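Local coordinates for testis-expressed protein 101 (Mus musculus, PDB 7BPS) that helps control sperm binding to the zona pellucida and sperm migration into the oviduct, probably by acting through the adhesion molecule ADAM3, at residues 71-76 with 81-86; 172-177 with 185-190; 53-58 with 149-154. All coordinates share one frame; numbering follows the deposited sequence.

Interaction 1. Residues 71-76 with 81-86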
ATOM      1  N   ILE A  71       2.487   1.373  -9.507  1.00 41.73           N
ATOM      2  CA  ILE A  71       3.363   0.187  -9.321  1.00 39.27           C
ATOM      3  C   ILE A  71       2.525  -0.977  -8.787  1.00 37.12           C
ATOM      4  O   ILE A  71       1.782  -0.805  -7.801  1.00 34.84           O
ATOM      5  CB  ILE A  71       4.553   0.509  -8.400  1.00 36.93           C
ATOM      6  CG1 ILE A  71       5.424   1.612  -8.994  1.00 39.64           C
ATOM      7  CG2 ILE A  71       5.373  -0.743  -8.106  1.00 40.69           C
ATOM      8  CD1 ILE A  71       6.441   2.178  -8.031  1.00 37.94           C
ATOM      9  N   GLN A  72       2.708  -2.139  -9.400  1.00 35.64           N
ATOM     10  CA  GLN A  72       2.351  -3.442  -8.805  1.00 36.11           C
ATOM     11  C   GLN A  72       3.640  -4.081  -8.292  1.00 34.53           C
ATOM     12  O   GLN A  72       4.490  -4.497  -9.118  1.00 34.96           O
ATOM     13  CB  GLN A  72       1.622  -4.312  -9.825  1.00 40.99           C
ATOM     14  CG  GLN A  72       1.271  -5.669  -9.258  1.00 46.03           C
ATOM     15  CD  GLN A  72       0.253  -6.387 -10.095  1.00 52.00           C
ATOM     16  OE1 GLN A  72      -0.940  -6.394  -9.778  1.00 54.92           O
ATOM     17  NE2 GLN A  72       0.754  -7.035 -11.141  1.00 52.67           N
ATOM     18  N   TYR A  73       3.806  -4.136  -6.976  1.00 32.64           N
ATOM     19  CA  TYR A  73       5.050  -4.638  -6.335  1.00 33.95           C
ATOM     20  C   TYR A  73       5.045  -6.156  -6.460  1.00 34.45           C
ATOM     21  O   TYR A  73       6.032  -6.744  -6.866  1.00 39.66           O
ATOM     22  CB  TYR A  73       5.146  -4.152  -4.886  1.00 31.92           C
ATOM     23  CG  TYR A  73       5.107  -2.653  -4.763  1.00 30.51           C
ATOM     24  CD1 TYR A  73       6.285  -1.929  -4.707  1.00 33.05           C
ATOM     25  CD2 TYR A  73       3.916  -1.950  -4.725  1.00 28.17           C
ATOM     26  CE1 TYR A  73       6.283  -0.548  -4.636  1.00 32.26           C
ATOM     27  CE2 TYR A  73       3.900  -0.566  -4.657  1.00 29.76           C
ATOM     28  CZ  TYR A  73       5.090   0.139  -4.597  1.00 30.43           C
ATOM     29  OH  TYR A  73       5.145   1.505  -4.547  1.00 33.89           O
ATOM     30  N   THR A  74       3.903  -6.750  -6.148  1.00 32.00           N
ATOM     31  CA  THR A  74       3.700  -8.210  -6.110  1.00 34.02           C
ATOM     32  C   THR A  74       2.348  -8.515  -6.761  1.00 34.25           C
ATOM     33  O   THR A  74       1.377  -7.809  -6.473  1.00 37.11           O
ATOM     34  CB  THR A  74       3.791  -8.743  -4.675  1.00 34.33           C
ATOM     35  OG1 THR A  74       5.089  -8.534  -4.105  1.00 31.41           O
ATOM     36  CG2 THR A  74       3.457 -10.217  -4.620  1.00 34.77           C
ATOM     37  N   ALA A  75       2.302  -9.518  -7.627  1.00 34.03           N
ATOM     38  CA  ALA A  75       1.120  -9.857  -8.448  1.00 33.90           C
ATOM     39  C   ALA A  75       0.404 -11.058  -7.856  1.00 33.15           C
ATOM     40  O   ALA A  75       1.014 -11.911  -7.212  1.00 32.51           O
ATOM     41  CB  ALA A  75       1.547 -10.144  -9.861  1.00 34.84           C
ATOM     42  N   PRO A  76      -0.924 -11.151  -8.062  1.00 36.79           N
ATOM     43  CA  PRO A  76      -1.672 -12.351  -7.696  1.00 36.51           C
ATOM     44  C   PRO A  76      -1.151 -13.516  -8.537  1.00 33.38           C
ATOM     45  O   PRO A  76      -0.436 -13.315  -9.515  1.00 35.90           O
ATOM     46  CB  PRO A  76      -3.125 -11.976  -7.999  1.00 35.00           C
ATOM     47  CG  PRO A  76      -3.023 -10.910  -9.080  1.00 39.05           C
ATOM     48  CD  PRO A  76      -1.759 -10.148  -8.737  1.00 39.45           C
ATOM     49  N   ALA A  81       0.315  -6.195  -3.733  1.00 34.37           N
ATOM     50  CA  ALA A  81       0.660  -4.840  -3.267  1.00 31.49           C
ATOM     51  C   ALA A  81       0.714  -3.929  -4.491  1.00 33.27           C
ATOM     52  O   ALA A  81       1.402  -4.287  -5.459  1.00 32.28           O
ATOM     53  CB  ALA A  81       1.941  -4.887  -2.471  1.00 30.52           C
ATOM     54  N   ILE A  82      -0.026  -2.817  -4.457  1.00 34.65           N
ATOM     55  CA  ILE A  82      -0.160  -1.854  -5.585  1.00 34.25           C
ATOM     56  C   ILE A  82      -0.139  -0.425  -5.036  1.00 32.84           C
ATOM     57  O   ILE A  82      -0.776  -0.188  -3.996  1.00 28.26           O
ATOM     58  CB  ILE A  82      -1.465  -2.120  -6.347  1.00 35.60           C
ATOM     59  CG1 ILE A  82      -1.344  -3.380  -7.204  1.00 41.23           C
ATOM     60  CG2 ILE A  82      -1.865  -0.901  -7.165  1.00 37.89           C
ATOM     61  CD1 ILE A  82      -2.650  -3.802  -7.883  1.00 44.36           C
ATOM     62  N   SER A  83       0.521   0.510  -5.726  1.00 32.46           N
ATOM     63  CA  SER A  83       0.508   1.940  -5.330  1.00 34.21           C
ATOM     64  C   SER A  83       0.190   2.834  -6.522  1.00 33.13           C
ATOM     65  O   SER A  83       0.525   2.473  -7.666  1.00 34.62           O
ATOM     66  CB  SER A  83       1.783   2.355  -4.630  1.00 34.67           C
ATOM     67  OG  SER A  83       2.864   2.379  -5.530  1.00 36.19           O
ATOM     68  N   TYR A  84      -0.467   3.947  -6.227  1.00 34.48           N
ATOM     69  CA  TYR A  84      -0.642   5.118  -7.114  1.00 35.17           C
ATOM     70  C   TYR A  84      -0.095   6.356  -6.410  1.00 39.65           C
ATOM     71  O   TYR A  84      -0.487   6.577  -5.257  1.00 39.26           O
ATOM     72  CB  TYR A  84      -2.118   5.308  -7.422  1.00 36.35           C
ATOM     73  CG  TYR A  84      -2.461   6.649  -8.009  1.00 38.12           C
ATOM     74  CD1 TYR A  84      -2.428   6.882  -9.377  1.00 36.55           C
ATOM     75  CD2 TYR A  84      -2.813   7.688  -7.179  1.00 38.28           C
ATOM     76  CE1 TYR A  84      -2.776   8.117  -9.898  1.00 40.19           C
ATOM     77  CE2 TYR A  84      -3.147   8.926  -7.682  1.00 38.13           C
ATOM     78  CZ  TYR A  84      -3.140   9.141  -9.043  1.00 40.50           C
ATOM     79  OH  TYR A  84      -3.487  10.377  -9.495  1.00 44.67           O
ATOM     80  N   SER A  85       0.777   7.118  -7.082  1.00 40.07           N
ATOM     81  CA  SER A  85       1.394   8.359  -6.565  1.00 35.54           C
ATOM     82  C   SER A  85       1.382   9.430  -7.658  1.00 40.17           C
ATOM     83  O   SER A  85       2.001   9.240  -8.739  1.00 34.34           O
ATOM     84  CB  SER A  85       2.769   8.107  -6.040  1.00 38.51           C
ATOM     85  OG  SER A  85       3.256   9.238  -5.308  1.00 34.20           O
ATOM     86  N   ASN A  86       0.671  10.520  -7.377  1.00 39.65           N
ATOM     87  CA  ASN A  86       0.550  11.687  -8.270  1.00 37.93           C
ATOM     88  C   ASN A  86       1.081  12.908  -7.521  1.00 41.87           C
ATOM     89  O   ASN A  86       0.370  13.415  -6.649  1.00 47.70           O
ATOM     90  CB  ASN A  86      -0.885  11.877  -8.746  1.00 37.42           C
ATOM     91  CG  ASN A  86      -1.046  13.180  -9.495  1.00 40.29           C
ATOM     92  OD1 ASN A  86      -0.075  13.746  -9.990  1.00 43.18           O
ATOM     93  ND2 ASN A  86      -2.254  13.710  -9.507  1.00 46.11           N
TER

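Interaction 2. Residues 172-177 with 185-190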
ATOM      1  N   ARG A 172      10.221  -9.955  -0.406  1.00 37.45           N
ATOM      2  CA  ARG A 172      10.125  -9.008  -1.556  1.00 36.48           C
ATOM      3  C   ARG A 172       8.665  -8.738  -1.916  1.00 34.08           C
ATOM      4  O   ARG A 172       8.363  -8.493  -3.099  1.00 31.91           O
ATOM      5  CB  ARG A 172      10.936  -9.570  -2.726  1.00 39.37           C
ATOM      6  CG  ARG A 172      12.419  -9.670  -2.422  1.00 43.56           C
ATOM      7  CD  ARG A 172      13.291  -9.683  -3.672  1.00 51.18           C
ATOM      8  NE  ARG A 172      13.737 -11.044  -3.907  1.00 63.63           N
ATOM      9  CZ  ARG A 172      14.982 -11.482  -3.812  1.00 60.71           C
ATOM     10  NH1 ARG A 172      15.965 -10.647  -3.547  1.00 64.77           N
ATOM     11  NH2 ARG A 172      15.241 -12.757  -4.024  1.00 67.10           N
ATOM     12  N   LEU A 173       7.783  -8.752  -0.920  1.00 32.78           N
ATOM     13  CA  LEU A 173       6.399  -8.252  -1.075  1.00 31.88           C
ATOM     14  C   LEU A 173       6.463  -6.845  -1.683  1.00 33.54           C
ATOM     15  O   LEU A 173       5.672  -6.560  -2.609  1.00 33.96           O
ATOM     16  CB  LEU A 173       5.688  -8.259   0.284  1.00 32.54           C
ATOM     17  CG  LEU A 173       4.260  -7.706   0.273  1.00 36.11           C
ATOM     18  CD1 LEU A 173       3.392  -8.439  -0.746  1.00 35.34           C
ATOM     19  CD2 LEU A 173       3.634  -7.781   1.646  1.00 34.77           C
ATOM     20  N   MET A 174       7.362  -5.988  -1.191  1.00 30.01           N
ATOM     21  CA  MET A 174       7.433  -4.588  -1.670  1.00 30.92           C
ATOM     22  C   MET A 174       8.538  -4.462  -2.739  1.00 33.91           C
ATOM     23  O   MET A 174       8.974  -3.337  -3.031  1.00 37.14           O
ATOM     24  CB  MET A 174       7.652  -3.624  -0.503  1.00 31.65           C
ATOM     25  CG  MET A 174       6.434  -3.446   0.354  1.00 29.97           C
ATOM     26  SD  MET A 174       4.993  -2.889  -0.600  1.00 34.87           S
ATOM     27  CE  MET A 174       5.476  -1.218  -1.018  1.00 34.46           C
ATOM     28  N   ALA A 175       8.933  -5.581  -3.348  1.00 31.84           N
ATOM     29  CA  ALA A 175       9.852  -5.654  -4.506  1.00 33.85           C
ATOM     30  C   ALA A 175      11.129  -4.846  -4.258  1.00 34.65           C
ATOM     31  O   ALA A 175      11.686  -4.370  -5.220  1.00 36.23           O
ATOM     32  CB  ALA A 175       9.130  -5.201  -5.744  1.00 36.76           C
ATOM     33  N   MET A 176      11.600  -4.755  -3.013  1.00 36.85           N
ATOM     34  CA  MET A 176      12.907  -4.132  -2.683  1.00 39.38           C
ATOM     35  C   MET A 176      12.841  -2.645  -3.012  1.00 39.23           C
ATOM     36  O   MET A 176      13.921  -2.037  -3.174  1.00 42.47           O
ATOM     37  CB  MET A 176      14.054  -4.788  -3.465  1.00 41.77           C
ATOM     38  CG  MET A 176      14.201  -6.286  -3.156  1.00 50.44           C
ATOM     39  SD  MET A 176      15.632  -7.012  -3.990  1.00 55.50           S
ATOM     40  CE  MET A 176      16.902  -6.544  -2.812  1.00 64.93           C
ATOM     41  N   ILE A 177      11.638  -2.079  -3.093  1.00 35.52           N
ATOM     42  CA  ILE A 177      11.457  -0.603  -3.234  1.00 38.26           C
ATOM     43  C   ILE A 177      11.311   0.003  -1.827  1.00 37.54           C
ATOM     44  O   ILE A 177      10.490  -0.495  -1.071  1.00 41.18           O
ATOM     45  CB  ILE A 177      10.292  -0.289  -4.193  1.00 36.67           C
ATOM     46  CG1 ILE A 177      10.654  -0.766  -5.609  1.00 38.35           C
ATOM     47  CG2 ILE A 177       9.948   1.200  -4.143  1.00 36.66           C
ATOM     48  CD1 ILE A 177       9.512  -0.878  -6.581  1.00 36.71           C
ATOM     49  N   VAL A 185       9.661   2.602   3.425  1.00 32.39           N
ATOM     50  CA  VAL A 185       9.246   1.191   3.679  1.00 37.88           C
ATOM     51  C   VAL A 185      10.455   0.382   4.077  1.00 32.24           C
ATOM     52  O   VAL A 185      11.397   0.353   3.281  1.00 36.70           O
ATOM     53  CB  VAL A 185       8.638   0.479   2.444  1.00 39.87           C
ATOM     54  CG1 VAL A 185       7.627  -0.562   2.895  1.00 39.10           C
ATOM     55  CG2 VAL A 185       8.023   1.442   1.456  1.00 43.40           C
ATOM     56  N   LYS A 186      10.340  -0.354   5.173  1.00 37.63           N
ATOM     57  CA  LYS A 186      11.257  -1.458   5.551  1.00 43.16           C
ATOM     58  C   LYS A 186      10.436  -2.746   5.547  1.00 38.98           C
ATOM     59  O   LYS A 186       9.295  -2.723   6.026  1.00 37.45           O
ATOM     60  CB  LYS A 186      11.911  -1.204   6.911  1.00 53.02           C
ATOM     61  CG  LYS A 186      12.942  -0.073   6.928  1.00 73.30           C
ATOM     62  CD  LYS A 186      14.117  -0.273   7.905  1.00 88.71           C
ATOM     63  CE  LYS A 186      14.836   1.013   8.273  1.00 92.17           C
ATOM     64  NZ  LYS A 186      14.051   1.819   9.241  1.00 95.01           N
ATOM     65  N   GLU A 187      10.986  -3.822   5.007  1.00 35.57           N
ATOM     66  CA  GLU A 187      10.303  -5.129   4.924  1.00 34.06           C
ATOM     67  C   GLU A 187      11.200  -6.128   5.641  1.00 31.21           C
ATOM     68  O   GLU A 187      12.380  -6.158   5.336  1.00 32.32           O
ATOM     69  CB  GLU A 187      10.032  -5.531   3.464  1.00 32.46           C
ATOM     70  CG  GLU A 187       9.472  -6.947   3.333  1.00 32.05           C
ATOM     71  CD  GLU A 187       8.971  -7.347   1.951  1.00 32.67           C
ATOM     72  OE1 GLU A 187       8.931  -6.486   1.056  1.00 31.38           O
ATOM     73  OE2 GLU A 187       8.619  -8.533   1.774  1.00 31.91           O
ATOM     74  N   THR A 188      10.641  -6.933   6.535  1.00 31.41           N
ATOM     75  CA  THR A 188      11.330  -8.091   7.150  1.00 34.71           C
ATOM     76  C   THR A 188      10.359  -9.257   6.985  1.00 36.12           C
ATOM     77  O   THR A 188       9.131  -8.992   6.918  1.00 32.88           O
ATOM     78  CB  THR A 188      11.756  -7.777   8.598  1.00 35.80           C
ATOM     79  OG1 THR A 188      10.589  -7.377   9.303  1.00 39.74           O
ATOM     80  CG2 THR A 188      12.753  -6.636   8.712  1.00 35.61           C
ATOM     81  N   CYS A 189      10.856 -10.484   6.883  1.00 34.73           N
ATOM     82  CA  CYS A 189       9.958 -11.645   6.718  1.00 35.46           C
ATOM     83  C   CYS A 189      10.652 -12.947   7.091  1.00 36.68           C
ATOM     84  O   CYS A 189      11.908 -12.979   7.168  1.00 38.08           O
ATOM     85  CB  CYS A 189       9.419 -11.694   5.289  1.00 33.82           C
ATOM     86  SG  CYS A 189      10.347 -12.767   4.168  1.00 36.13           S
ATOM     87  N   SER A 190       9.824 -13.962   7.310  1.00 37.32           N
ATOM     88  CA  SER A 190      10.123 -15.392   7.075  1.00 37.66           C
ATOM     89  C   SER A 190       9.407 -15.845   5.806  1.00 34.63           C
ATOM     90  O   SER A 190       8.285 -15.333   5.494  1.00 34.19           O
ATOM     91  CB  SER A 190       9.645 -16.228   8.214  1.00 40.50           C
ATOM     92  OG  SER A 190      10.239 -15.789   9.390  1.00 47.40           O
TER
HETATM   93  O   HOH W   1      11.029  -5.361  -0.364  1.00 38.40           O

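Interaction 3. Residues 53-58 with 149-154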
ATOM      1  N   VAL A  53      -5.570  -3.532   3.170  1.00 29.75           N
ATOM      2  CA  VAL A  53      -4.974  -2.417   3.948  1.00 33.30           C
ATOM      3  C   VAL A  53      -4.788  -1.239   2.983  1.00 30.85           C
ATOM      4  O   VAL A  53      -4.256  -1.444   1.898  1.00 31.24           O
ATOM      5  CB  VAL A  53      -3.650  -2.844   4.603  1.00 35.16           C
ATOM      6  CG1 VAL A  53      -3.038  -1.727   5.439  1.00 40.21           C
ATOM      7  CG2 VAL A  53      -3.868  -4.069   5.463  1.00 37.77           C
ATOM      8  N   VAL A  54      -5.245  -0.057   3.370  1.00 28.97           N
ATOM      9  CA  VAL A  54      -5.115   1.192   2.579  1.00 30.07           C
ATOM     10  C   VAL A  54      -4.364   2.239   3.419  1.00 34.53           C
ATOM     11  O   VAL A  54      -4.883   2.650   4.511  1.00 31.13           O
ATOM     12  CB  VAL A  54      -6.487   1.671   2.094  1.00 28.71           C
ATOM     13  CG1 VAL A  54      -6.370   2.849   1.185  1.00 32.17           C
ATOM     14  CG2 VAL A  54      -7.217   0.564   1.370  1.00 32.15           C
ATOM     15  N   LEU A  55      -3.148   2.582   2.965  1.00 33.76           N
ATOM     16  CA  LEU A  55      -2.337   3.731   3.422  1.00 32.01           C
ATOM     17  C   LEU A  55      -2.501   4.823   2.359  1.00 32.38           C
ATOM     18  O   LEU A  55      -1.985   4.656   1.231  1.00 32.69           O
ATOM     19  CB  LEU A  55      -0.871   3.318   3.607  1.00 34.13           C
ATOM     20  CG  LEU A  55      -0.632   2.132   4.548  1.00 35.62           C
ATOM     21  CD1 LEU A  55      -0.573   0.818   3.771  1.00 35.13           C
ATOM     22  CD2 LEU A  55       0.636   2.289   5.371  1.00 35.07           C
ATOM     23  N   ALA A  56      -3.260   5.869   2.686  1.00 33.97           N
ATOM     24  CA  ALA A  56      -3.605   6.992   1.788  1.00 33.42           C
ATOM     25  C   ALA A  56      -3.095   8.311   2.383  1.00 33.86           C
ATOM     26  O   ALA A  56      -3.507   8.695   3.513  1.00 32.30           O
ATOM     27  CB  ALA A  56      -5.095   7.036   1.534  1.00 32.75           C
ATOM     28  N   SER A  57      -2.239   8.984   1.618  1.00 34.77           N
ATOM     29  CA  SER A  57      -1.596  10.265   1.976  1.00 38.89           C
ATOM     30  C   SER A  57      -1.903  11.337   0.925  1.00 40.81           C
ATOM     31  O   SER A  57      -1.660  11.090  -0.259  1.00 40.17           O
ATOM     32  CB  SER A  57      -0.130  10.094   2.122  1.00 38.28           C
ATOM     33  OG  SER A  57       0.461  11.358   2.236  1.00 42.06           O
ATOM     34  N   LYS A  58      -2.401  12.489   1.377  1.00 40.98           N
ATOM     35  CA  LYS A  58      -2.431  13.754   0.606  1.00 40.46           C
ATOM     36  C   LYS A  58      -1.738  14.841   1.437  1.00 44.73           C
ATOM     37  O   LYS A  58      -1.969  14.905   2.647  1.00 39.62           O
ATOM     38  CB  LYS A  58      -3.865  14.113   0.248  1.00 36.52           C
ATOM     39  CG  LYS A  58      -4.492  13.195  -0.786  1.00 36.90           C
ATOM     40  CD  LYS A  58      -5.714  13.795  -1.431  1.00 35.49           C
ATOM     41  CE  LYS A  58      -6.425  12.824  -2.353  1.00 37.50           C
ATOM     42  NZ  LYS A  58      -7.585  13.473  -3.010  1.00 37.68           N
ATOM     43  N   LEU A 149       5.739  -4.908   7.425  1.00 34.51           N
ATOM     44  CA  LEU A 149       6.062  -3.692   6.665  1.00 33.93           C
ATOM     45  C   LEU A 149       6.030  -2.530   7.638  1.00 37.50           C
ATOM     46  O   LEU A 149       4.997  -2.337   8.259  1.00 36.83           O
ATOM     47  CB  LEU A 149       5.070  -3.502   5.520  1.00 33.94           C
ATOM     48  CG  LEU A 149       5.055  -4.630   4.490  1.00 35.82           C
ATOM     49  CD1 LEU A 149       4.090  -4.286   3.372  1.00 33.58           C
ATOM     50  CD2 LEU A 149       6.446  -4.919   3.939  1.00 36.19           C
ATOM     51  N   GLU A 150       7.144  -1.807   7.720  1.00 39.90           N
ATOM     52  CA  GLU A 150       7.349  -0.618   8.585  1.00 42.08           C
ATOM     53  C   GLU A 150       7.255   0.616   7.685  1.00 36.20           C
ATOM     54  O   GLU A 150       8.086   0.730   6.769  1.00 39.97           O
ATOM     55  CB  GLU A 150       8.740  -0.780   9.201  1.00 48.30           C
ATOM     56  CG  GLU A 150       8.888  -0.268  10.587  1.00 59.50           C
ATOM     57  CD  GLU A 150       8.066  -1.104  11.534  1.00 72.88           C
ATOM     58  OE1 GLU A 150       8.280  -2.366  11.584  1.00 58.63           O
ATOM     59  OE2 GLU A 150       7.199  -0.481  12.210  1.00 79.66           O
ATOM     60  N   PHE A 151       6.266   1.476   7.876  1.00 36.16           N
ATOM     61  CA  PHE A 151       6.121   2.746   7.122  1.00 38.86           C
ATOM     62  C   PHE A 151       6.430   3.943   8.022  1.00 40.32           C
ATOM     63  O   PHE A 151       6.046   3.930   9.202  1.00 32.91           O
ATOM     64  CB  PHE A 151       4.726   2.866   6.534  1.00 39.02           C
ATOM     65  CG  PHE A 151       4.404   1.768   5.560  1.00 38.62           C
ATOM     66  CD1 PHE A 151       4.732   1.899   4.230  1.00 36.73           C
ATOM     67  CD2 PHE A 151       3.757   0.621   5.984  1.00 38.63           C
ATOM     68  CE1 PHE A 151       4.395   0.901   3.333  1.00 40.37           C
ATOM     69  CE2 PHE A 151       3.410  -0.367   5.081  1.00 39.94           C
ATOM     70  CZ  PHE A 151       3.738  -0.234   3.763  1.00 37.61           C
ATOM     71  N   SER A 152       7.141   4.927   7.474  1.00 42.14           N
ATOM     72  CA  SER A 152       7.569   6.145   8.210  1.00 43.31           C
ATOM     73  C   SER A 152       7.577   7.328   7.255  1.00 40.41           C
ATOM     74  O   SER A 152       7.617   7.129   6.052  1.00 39.91           O
ATOM     75  CB  SER A 152       8.888   5.969   8.936  1.00 39.17           C
ATOM     76  OG  SER A 152       9.860   5.463   8.060  1.00 47.62           O
ATOM     77  N   GLY A 153       7.420   8.525   7.803  1.00 47.36           N
ATOM     78  CA  GLY A 153       7.383   9.770   7.023  1.00 44.93           C
ATOM     79  C   GLY A 153       5.960  10.110   6.672  1.00 46.06           C
ATOM     80  O   GLY A 153       5.102   9.214   6.769  1.00 45.98           O
ATOM     81  N   GLY A 154       5.740  11.379   6.330  1.00 44.06           N
ATOM     82  CA  GLY A 154       4.511  11.889   5.710  1.00 39.15           C
ATOM     83  C   GLY A 154       3.351  11.863   6.665  1.00 37.90           C
ATOM     84  O   GLY A 154       2.225  11.988   6.162  1.00 38.10           O
TER

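Interaction 1. Residues 71-76 with 81-86
Tyr73 lies against Ala81 and Ser83 at a classic beta bulge in the hairpin of strands 68-72 and 80-88, within the first Ly6/uPAR domain. Tyr73 and Thr74 both face Ala81 at the bulge. Before it the strands pair antiparallel, with Ile71 opposite Ser83 and Gln72 opposite Ile82. The chain turns a corner at Tyr73. Tyr73 CG lies anti to the carbonyl carbon (chi1 -58°), and the Tyr73 ring runs beside the 81-86 strand, edge on. Tyr73 CD2 comes 3.5 Å from Ala81 O, and Tyr73 CE2 lies close to Ser83 CB. One ring face is covered by Ile71 CG2, 3.5 Å above the plane and over its centre. The tyrosine is therefore held by a methyl on a face and by a strand at an edge. Its CB also meets Ala81 CB. On the face of the sheet opposite Ile71, Ala81 and Ser83, Gln72 and Ile82 pack at a slant, and Gln72 OE1 comes 3.6 Å from Ile82 CD1. The backbone supports this layout. Ile71 and Ser83 exchange two hydrogen bonds. Tyr73 N gives one of 2.8 Å to Ala81 O, while Ala81 N to Thr74 O is weak. The Thr74 side chain turns to the second domain, where OG1 hydrogen-bonds Leu173 O. Leu43 of strand 37-46 and Val180 of strand 179-180 also touch both Tyr73 and Ser83. Ser83 OG stands between its backbone N and carbonyl carbon (chi1 70°), and from there it makes a 2.6 Å hydrogen bond with Tyr73 OH.

Interaction 2. Residues 172-177 with 185-190
This is a carboxylate-to-backbone contact in the second Ly6/uPAR domain. Glu187, on strand 183-193, grips the turns of 172-177 through main-chain NH groups. The loop forms a type I turn from Arg172 to Ala175 and then a type I' turn from Met174 to Ile177. The Glu187 side chain is extended, with CG anti to the backbone N, and carries its carboxylate up to the first turn. Glu187 OE2 accepts from Leu173 N at 2.8 Å through its syn lone pair. Glu187 OE1 accepts from Met174 N, also at 2.8 Å. This second NH comes from the syn side, 21° out of the carboxylate plane. Its bond is the straighter one, 164° at the hydrogen against 141°. The two oxygens thus hold successive peptides. A water extends the grip to the second turn. It donates to Glu187 OE1 and accepts from Met176 N. Tyr145 OH is a further partner of OE2, so both carboxylate oxygens have two polar partners. Beside this polar site the packing is apolar. The bent Met174 side chain crosses Val185 at about a right angle, with Met174 CG 4.0 Å from Val185 CG1. In sequence the loop follows strand 165-166 and precedes strand 179-180. Next to it, the Cys171-Cys189 disulfide ties the chain just before the turns to strand 183-193, which pairs with strand 143-152.

Interaction 3. Residues 53-58 with 149-154
The contact belongs to the interface between the two Ly6/uPAR domains, where their beta sheets meet through side chains. Strand 52-61 comes from the first domain. Strand 143-152 comes from the second. The two backbones are too far apart to pair: Leu55 CA and Phe151 CA, the nearest pair at this point, are 9.3 Å apart. Leu55 and Phe151 bridge the distance. Both point toward the opposite segment, and their side chains cross at about a right angle. Leu55 sends one branch, CD2, over a face of the Phe151 ring. The methyl stands 3.6 Å above the ring plane and is offset toward the rim. Leu55 CD2 is 3.8 Å from the centroid of the Phe151 ring, 21° off the ring normal, which makes a CH-pi contact. The nearest ring atom is CD2 of Phe151, 3.6 Å from Leu55 CD2, with CG and CE2 of the ring slightly farther away. Phe151 CG lies anti to its carbonyl carbon (chi1 -61°), which leaves the ring face under the Leu55 methyl. Residues of both domains pack on the pair. Leu43 of strand 37-46 and Val185 of strand 183-193 touch the phenylalanine, and Leu13 of strand 6-16 touches the leucine. Farther along, Ser57 approaches Gly154, but only loosely, with Ser57 OG 4.3 Å from Gly154 O. That hydroxyl is hydrogen-bonded to Gln39 NE2 in its own domain. The chemistry of the contact is thus almost wholly apolar. Between these segments the domains are held by the fit of a methyl on a buried aromatic face, a contact that rests on shape and dispersion and not on polar pairing.

How the interactions relate
The centres of the three interactions lie 13 to 14 Å from one another. Interaction 1 is in the first Ly6/uPAR domain and interaction 2 in the second. Interaction 3 joins the two domains. Along the chain, 71-76 and 81-86 fall between the two segments of interaction 3, and interaction 2 comes last. Interactions 1 and 3 reach the same six-stranded sheet but do not touch. Interactions 2 and 3 share neighbouring strands, 183-193 and 143-152, and meet through a probable hydrogen bond between Glu150 N and Lys186 O. Interactions 1 and 2 also touch, with the Tyr73 ring packed on Met174 O. The tandem domains are therefore joined at several points, by both polar and apolar contacts.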